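PDB 6WPU: flavin-containing monooxygenase from Allium sativum, which probably uses FAD to oxygenate the sulfur of S-allyl-L-cysteine. Local coordinates for residues 33-46 and 347-361. Residues are numbered along the deposited sequence; the frame is centred on the assembly and turned at random.
Sequences AGLVTARELRREGH and CELQSKWIAAVLSGR. With FAD (flavin-adenine dinucleotide), chain B; SO4 (sulfate ion), chain C.
Glu40 and Lys352 meet where helices 33-43 and 347-358 pack side by side, their axes coming within 8.4 Å and inclined at 34°. Glu40 bends at chi2 (-60°), and its carboxylate serves two sets of partners: OE1 takes Lys352 NZ at 2.8 Å from above the carboxylate plane, while OE2 is gripped side-on by Arg39 NE and NH2 and held weakly by Arg43 NH1. Arg39 NH2 also reaches Glu348 OE2 at 2.8 Å; OE2 lies in the plane of the guanidinium, while NH2 approaches from above the carboxylate plane. Arg39 NH1 forms a salt bridge with Asp102, and Glu348 OE1 pairs with the amide of Leu101. A glutamine in place of Glu40 would probably leave Lys352 NZ without its charged mate and Arg39 with one carboxylate fewer.

Small residues keep the middle close: Ser351 CB sits 3.4 Å from Thr37 OG1, and Ala355 CB 3.4 Å from Glu40 O. Past the helix end, Glu44 OE2 takes Ser359 OG on its anti lone pair at 2.7 Å and Arg361 NE on the syn side at 2.8 Å. His46 NE2 points in its ring plane at Ala355 O (2.9 Å, 170°).

Helix 33-43 follows strand 24-28 in the Rossmann-type FAD-binding fold, Ala33 N binding an FAD phosphate; Thr37 and Leu41 lean on that strand, Val36 and Arg39 touch helix 120-133, and helix 398-409 packs against Leu349 and Trp353 of helix 347-358.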
loop_
_atom_site.group_PDB
_atom_site.type_symbol
_atom_site.label_atom_id
_atom_site.label_comp_id
_atom_site.label_asym_id
_atom_site.label_seq_id
_atom_site.Cartn_x
_atom_site.Cartn_y
_atom_site.Cartn_z
ATOM N N ALA A 33 0.592 8.932 -2.578
ATOM C CA ALA A 33 -0.653 9.151 -3.313
ATOM C C ALA A 33 -1.072 10.615 -3.260
ATOM O O ALA A 33 -1.331 11.234 -4.298
ATOM C CB ALA A 33 -1.753 8.258 -2.741
ATOM N N GLY A 34 -1.145 11.186 -2.052
ATOM C CA GLY A 34 -1.525 12.586 -1.912
ATOM C C GLY A 34 -0.550 13.540 -2.583
ATOM O O GLY A 34 -0.959 14.535 -3.187
ATOM N N LEU A 35 0.750 13.249 -2.505
ATOM C CA LEU A 35 1.732 14.126 -3.146
ATOM C C LEU A 35 1.496 14.214 -4.647
ATOM O O LEU A 35 1.468 15.310 -5.216
ATOM C CB LEU A 35 3.156 13.639 -2.867
ATOM C CG LEU A 35 3.595 13.768 -1.414
ATOM C CD1 LEU A 35 4.870 12.979 -1.190
ATOM C CD2 LEU A 35 3.788 15.226 -1.065
ATOM N N VAL A 36 1.347 13.068 -5.319
ATOM C CA VAL A 36 1.212 13.151 -6.767
ATOM C C VAL A 36 -0.180 13.667 -7.135
ATOM O O VAL A 36 -0.340 14.374 -8.140
ATOM C CB VAL A 36 1.560 11.799 -7.435
ATOM C CG1 VAL A 36 0.459 10.737 -7.244
ATOM C CG2 VAL A 36 1.892 12.011 -8.918
ATOM N N THR A 37 -1.187 13.391 -6.300
ATOM C CA THR A 37 -2.520 13.928 -6.549
ATOM C C THR A 37 -2.506 15.452 -6.498
ATOM O O THR A 37 -3.123 16.115 -7.341
ATOM C CB THR A 37 -3.532 13.358 -5.541
ATOM O OG1 THR A 37 -3.660 11.946 -5.734
ATOM C CG2 THR A 37 -4.916 13.994 -5.734
ATOM N N ALA A 38 -1.787 16.021 -5.524
ATOM C CA ALA A 38 -1.663 17.470 -5.437
ATOM C C ALA A 38 -1.030 18.037 -6.698
ATOM O O ALA A 38 -1.485 19.061 -7.225
ATOM C CB ALA A 38 -0.840 17.855 -4.210
ATOM N N ARG A 39 0.022 17.382 -7.197
ATOM C CA ARG A 39 0.675 17.854 -8.412
ATOM C C ARG A 39 -0.277 17.800 -9.603
ATOM O O ARG A 39 -0.415 18.779 -10.345
ATOM C CB ARG A 39 1.930 17.031 -8.691
ATOM C CG ARG A 39 2.671 17.459 -9.955
ATOM C CD ARG A 39 3.800 16.479 -10.260
ATOM N NE ARG A 39 3.294 15.289 -10.939
ATOM C CZ ARG A 39 4.059 14.337 -11.474
ATOM N NH1 ARG A 39 5.388 14.415 -11.400
ATOM N NH2 ARG A 39 3.487 13.308 -12.091
ATOM N N GLU A 40 -0.974 16.673 -9.776
ATOM C CA GLU A 40 -1.807 16.499 -10.963
ATOM C C GLU A 40 -3.024 17.417 -10.941
ATOM O O GLU A 40 -3.457 17.884 -11.995
ATOM C CB GLU A 40 -2.231 15.033 -11.096
ATOM C CG GLU A 40 -1.055 14.090 -11.354
ATOM C CD GLU A 40 -0.297 14.432 -12.641
ATOM O OE1 GLU A 40 -0.958 14.653 -13.680
ATOM O OE2 GLU A 40 0.952 14.501 -12.612
ATOM N N LEU A 41 -3.590 17.681 -9.758
ATOM C CA LEU A 41 -4.664 18.660 -9.665
ATOM C C LEU A 41 -4.158 20.055 -10.022
ATOM O O LEU A 41 -4.821 20.788 -10.760
ATOM C CB LEU A 41 -5.280 18.648 -8.260
ATOM C CG LEU A 41 -6.092 17.396 -7.908
ATOM C CD1 LEU A 41 -6.402 17.310 -6.405
ATOM C CD2 LEU A 41 -7.365 17.372 -8.718
ATOM N N ARG A 42 -2.979 20.433 -9.510
ATOM C CA ARG A 42 -2.426 21.744 -9.826
ATOM C C ARG A 42 -2.146 21.877 -11.320
ATOM O O ARG A 42 -2.442 22.913 -11.923
ATOM C CB ARG A 42 -1.156 21.989 -9.003
ATOM C CG ARG A 42 -0.572 23.416 -9.167
ATOM C CD ARG A 42 0.599 23.451 -10.152
ATOM N NE ARG A 42 1.675 22.550 -9.742
ATOM C CZ ARG A 42 2.559 22.014 -10.578
ATOM N NH1 ARG A 42 2.488 22.287 -11.882
ATOM N NH2 ARG A 42 3.504 21.189 -10.116
ATOM N N ARG A 43 -1.590 20.831 -11.934
ATOM C CA ARG A 43 -1.260 20.894 -13.354
ATOM C C ARG A 43 -2.491 21.127 -14.210
ATOM O O ARG A 43 -2.390 21.703 -15.294
ATOM C CB ARG A 43 -0.583 19.607 -13.803
ATOM C CG ARG A 43 0.829 19.467 -13.353
ATOM C CD ARG A 43 1.366 18.108 -13.721
ATOM N NE ARG A 43 2.815 18.132 -13.692
ATOM C CZ ARG A 43 3.593 17.078 -13.881
ATOM N NH1 ARG A 43 3.067 15.877 -14.097
ATOM N NH2 ARG A 43 4.907 17.236 -13.841
ATOM N N GLU A 44 -3.647 20.660 -13.761
ATOM C CA GLU A 44 -4.882 20.794 -14.513
ATOM C C GLU A 44 -5.646 22.079 -14.178
ATOM O O GLU A 44 -6.737 22.281 -14.710
ATOM C CB GLU A 44 -5.743 19.548 -14.265
ATOM C CG GLU A 44 -6.912 19.321 -15.196
ATOM C CD GLU A 44 -6.519 19.047 -16.639
ATOM O OE1 GLU A 44 -5.321 18.823 -16.931
ATOM O OE2 GLU A 44 -7.431 19.047 -17.486
ATOM N N GLY A 45 -5.094 22.956 -13.328
ATOM C CA GLY A 45 -5.698 24.250 -13.041
ATOM C C GLY A 45 -6.524 24.324 -11.768
ATOM O O GLY A 45 -7.066 25.392 -11.465
ATOM N N HIS A 46 -6.639 23.231 -11.016
ATOM C CA HIS A 46 -7.438 23.224 -9.797
ATOM C C HIS A 46 -6.663 23.818 -8.627
ATOM O O HIS A 46 -5.435 23.809 -8.603
ATOM C CB HIS A 46 -7.866 21.797 -9.443
ATOM C CG HIS A 46 -8.594 21.105 -10.548
ATOM N ND1 HIS A 46 -9.785 21.577 -11.061
ATOM C CD2 HIS A 46 -8.293 19.993 -11.255
ATOM C CE1 HIS A 46 -10.189 20.779 -12.035
ATOM N NE2 HIS A 46 -9.304 19.806 -12.169
ATOM N N CYS A 347 -0.898 5.613 -8.985
ATOM C CA CYS A 347 -1.527 6.766 -8.347
ATOM C C CYS A 347 -1.387 8.011 -9.217
ATOM O O CYS A 347 -2.298 8.845 -9.275
ATOM C CB CYS A 347 -0.917 7.012 -6.963
ATOM S SG CYS A 347 -1.259 5.699 -5.721
ATOM N N GLU A 348 -0.250 8.141 -9.898
ATOM C CA GLU A 348 -0.035 9.250 -10.819
ATOM C C GLU A 348 -1.109 9.267 -11.895
ATOM O O GLU A 348 -1.728 10.309 -12.164
ATOM C CB GLU A 348 1.363 9.122 -11.438
ATOM C CG GLU A 348 1.815 10.239 -12.402
ATOM C CD GLU A 348 3.264 10.006 -12.885
ATOM O OE1 GLU A 348 3.786 8.873 -12.691
ATOM O OE2 GLU A 348 3.886 10.941 -13.443
ATOM N N LEU A 349 -1.370 8.109 -12.499
ATOM C CA LEU A 349 -2.328 8.049 -13.593
ATOM C C LEU A 349 -3.759 8.179 -13.084
ATOM O O LEU A 349 -4.597 8.814 -13.736
ATOM C CB LEU A 349 -2.131 6.763 -14.378
ATOM C CG LEU A 349 -0.825 6.727 -15.163
ATOM C CD1 LEU A 349 -0.534 5.301 -15.647
ATOM C CD2 LEU A 349 -0.873 7.713 -16.350
ATOM N N GLN A 350 -4.054 7.610 -11.914
ATOM C CA GLN A 350 -5.371 7.805 -11.320
ATOM C C GLN A 350 -5.661 9.281 -11.090
ATOM O O GLN A 350 -6.760 9.762 -11.378
ATOM C CB GLN A 350 -5.482 7.053 -10.000
ATOM C CG GLN A 350 -5.616 5.558 -10.130
ATOM C CD GLN A 350 -5.865 4.918 -8.785
ATOM O OE1 GLN A 350 -5.336 5.373 -7.774
ATOM N NE2 GLN A 350 -6.683 3.868 -8.761
ATOM N N SER A 351 -4.701 10.008 -10.538
ATOM C CA SER A 351 -4.996 11.384 -10.183
ATOM C C SER A 351 -4.962 12.272 -11.419
ATOM O O SER A 351 -5.673 13.278 -11.475
ATOM C CB SER A 351 -4.022 11.860 -9.106
ATOM O OG SER A 351 -2.685 11.707 -9.539
ATOM N N LYS A 352 -4.182 11.880 -12.429
ATOM C CA LYS A 352 -4.239 12.542 -13.726
ATOM C C LYS A 352 -5.631 12.404 -14.337
ATOM O O LYS A 352 -6.178 13.361 -14.895
ATOM C CB LYS A 352 -3.166 11.947 -14.645
ATOM C CG LYS A 352 -2.732 12.819 -15.809
ATOM C CD LYS A 352 -1.661 12.108 -16.650
ATOM C CE LYS A 352 -0.338 11.947 -15.896
ATOM N NZ LYS A 352 0.376 13.259 -15.739
ATOM N N TRP A 353 -6.228 11.222 -14.209
ATOM C CA TRP A 353 -7.585 10.992 -14.689
ATOM C C TRP A 353 -8.591 11.823 -13.901
ATOM O O TRP A 353 -9.454 12.500 -14.486
ATOM C CB TRP A 353 -7.900 9.503 -14.574
ATOM C CG TRP A 353 -9.226 9.075 -15.104
ATOM C CD1 TRP A 353 -9.824 9.479 -16.271
ATOM C CD2 TRP A 353 -10.121 8.143 -14.492
ATOM N NE1 TRP A 353 -11.045 8.860 -16.416
ATOM C CE2 TRP A 353 -11.247 8.026 -15.340
ATOM C CE3 TRP A 353 -10.086 7.397 -13.304
ATOM C CZ2 TRP A 353 -12.324 7.189 -15.043
ATOM C CZ3 TRP A 353 -11.154 6.563 -13.013
ATOM C CH2 TRP A 353 -12.259 6.465 -13.884
ATOM N N ILE A 354 -8.486 11.786 -12.568
ATOM C CA ILE A 354 -9.407 12.534 -11.718
ATOM C C ILE A 354 -9.362 14.020 -12.066
ATOM O O ILE A 354 -10.403 14.667 -12.218
ATOM C CB ILE A 354 -9.084 12.300 -10.235
ATOM C CG1 ILE A 354 -9.387 10.859 -9.817
ATOM C CG2 ILE A 354 -9.868 13.286 -9.344
ATOM C CD1 ILE A 354 -8.765 10.536 -8.453
ATOM N N ALA A 355 -8.152 14.578 -12.191
ATOM C CA ALA A 355 -8.010 16.008 -12.453
ATOM C C ALA A 355 -8.647 16.393 -13.784
ATOM O O ALA A 355 -9.337 17.415 -13.877
ATOM C CB ALA A 355 -6.534 16.406 -12.436
ATOM N N ALA A 356 -8.448 15.566 -14.818
ATOM C CA ALA A 356 -9.020 15.851 -16.125
ATOM C C ALA A 356 -10.539 15.723 -16.115
ATOM O O ALA A 356 -11.227 16.457 -16.835
ATOM C CB ALA A 356 -8.407 14.925 -17.170
ATOM N N VAL A 357 -11.081 14.802 -15.316
ATOM C CA VAL A 357 -12.531 14.727 -15.147
ATOM C C VAL A 357 -13.050 15.989 -14.451
ATOM O O VAL A 357 -13.973 16.652 -14.939
ATOM C CB VAL A 357 -12.914 13.451 -14.372
ATOM C CG1 VAL A 357 -14.373 13.504 -13.949
ATOM C CG2 VAL A 357 -12.647 12.211 -15.207
ATOM N N LEU A 358 -12.449 16.348 -13.310
ATOM C CA LEU A 358 -12.904 17.515 -12.555
ATOM C C LEU A 358 -12.850 18.794 -13.382
ATOM O O LEU A 358 -13.693 19.682 -13.200
ATOM C CB LEU A 358 -12.069 17.684 -11.283
ATOM C CG LEU A 358 -12.385 16.626 -10.216
ATOM C CD1 LEU A 358 -11.469 16.754 -9.029
ATOM C CD2 LEU A 358 -13.851 16.748 -9.799
ATOM N N SER A 359 -11.871 18.910 -14.280
ATOM C CA SER A 359 -11.732 20.091 -15.120
ATOM C C SER A 359 -12.655 20.068 -16.327
ATOM O O SER A 359 -12.685 21.051 -17.079
ATOM C CB SER A 359 -10.288 20.241 -15.612
ATOM O OG SER A 359 -10.042 19.366 -16.705
ATOM N N GLY A 360 -13.400 18.983 -16.534
ATOM C CA GLY A 360 -14.241 18.874 -17.705
ATOM C C GLY A 360 -13.514 18.520 -18.979
ATOM O O GLY A 360 -14.167 18.362 -20.017
ATOM N N ARG A 361 -12.189 18.372 -18.942
ATOM C CA ARG A 361 -11.456 18.029 -20.158
ATOM C C ARG A 361 -11.859 16.654 -20.687
ATOM O O ARG A 361 -11.885 16.432 -21.901
ATOM C CB ARG A 361 -9.950 18.090 -19.896
ATOM C CG ARG A 361 -9.115 17.532 -21.028
ATOM C CD ARG A 361 -7.714 18.091 -21.019
ATOM N NE ARG A 361 -6.920 17.611 -19.894
ATOM C CZ ARG A 361 -6.371 16.395 -19.819
ATOM N NH1 ARG A 361 -6.549 15.514 -20.801
ATOM N NH2 ARG A 361 -5.645 16.055 -18.756
HETATM P PA FAD B . 0.534 6.044 2.772
HETATM O O1A FAD B . 2.042 5.932 2.539
HETATM O O2A FAD B . -0.104 5.312 3.842
HETATM O O5B FAD B . 0.103 7.459 3.094
HETATM C C5B FAD B . -1.164 7.901 3.564
HETATM C C4B FAD B . -1.038 9.265 4.279
HETATM O O4B FAD B . -2.264 9.820 4.668
HETATM C C3B FAD B . -0.169 9.204 5.506
HETATM O O3B FAD B . 0.816 10.183 5.467
HETATM C C2B FAD B . -1.100 9.460 6.638
HETATM O O2B FAD B . -0.502 10.103 7.706
HETATM C C1B FAD B . -2.130 10.323 5.970
HETATM N N9A FAD B . -3.432 10.277 6.597
HETATM C C8A FAD B . -4.120 9.123 6.950
HETATM N N7A FAD B . -5.292 9.449 7.511
HETATM C C5A FAD B . -5.410 10.840 7.569
HETATM C C6A FAD B . -6.378 11.722 8.045
HETATM N N6A FAD B . -7.604 11.242 8.639
HETATM N N1A FAD B . -6.187 13.048 7.927
HETATM C C2A FAD B . -5.052 13.557 7.382
HETATM N N3A FAD B . -4.080 12.742 6.910
HETATM C C4A FAD B . -4.228 11.391 6.989
HETATM N N1 FAD B . 5.667 0.144 -2.885
HETATM C C2 FAD B . 6.799 0.265 -3.766
HETATM O O2 FAD B . 6.708 1.006 -4.893
HETATM N N3 FAD B . 7.949 -0.454 -3.533
HETATM C C4 FAD B . 8.064 -1.236 -2.403
HETATM O O4 FAD B . 9.190 -1.944 -2.138
HETATM C C4X FAD B . 7.026 -1.204 -1.354
HETATM N N5 FAD B . 7.256 -1.800 -0.121
HETATM C C5X FAD B . 6.277 -1.719 0.865
HETATM C C6 FAD B . 6.503 -2.333 2.106
HETATM C C7 FAD B . 5.530 -2.238 3.094
HETATM C C7M FAD B . 5.778 -2.909 4.418
HETATM C C8 FAD B . 4.342 -1.548 2.858
HETATM C C8M FAD B . 3.274 -1.440 3.898
HETATM C C9 FAD B . 4.113 -0.939 1.619
HETATM C C9A FAD B . 5.077 -1.024 0.626
HETATM N N10 FAD B . 4.849 -0.382 -0.640
HETATM C C10 FAD B . 5.826 -0.460 -1.641
HETATM C "C1'" FAD B . 3.575 0.306 -0.906
HETATM C "C2'" FAD B . 3.342 1.690 -0.339
HETATM O "O2'" FAD B . 2.158 1.685 0.346
HETATM C "C3'" FAD B . 3.191 2.596 -1.539
HETATM O "O3'" FAD B . 4.475 2.672 -2.026
HETATM C "C4'" FAD B . 2.695 4.008 -1.247
HETATM O "O4'" FAD B . 3.451 4.505 -0.205
HETATM C "C5'" FAD B . 1.197 4.163 -0.959
HETATM O "O5'" FAD B . 1.131 5.434 -0.381
HETATM P P FAD B . -0.134 6.246 0.122
HETATM O O1P FAD B . 0.056 7.798 -0.072
HETATM O O2P FAD B . -1.364 5.539 -0.573
HETATM O O3P FAD B . -0.358 5.634 1.633
HETATM S S SO4 C . 5.414 20.972 -13.497
HETATM O O1 SO4 C . 5.636 21.342 -12.099
HETATM O O2 SO4 C . 6.312 19.887 -13.877
HETATM O O3 SO4 C . 4.032 20.577 -13.709
HETATM O O4 SO4 C . 5.660 22.147 -14.327
HETATM O O HOH W 1 -4.914 15.588 -15.870
#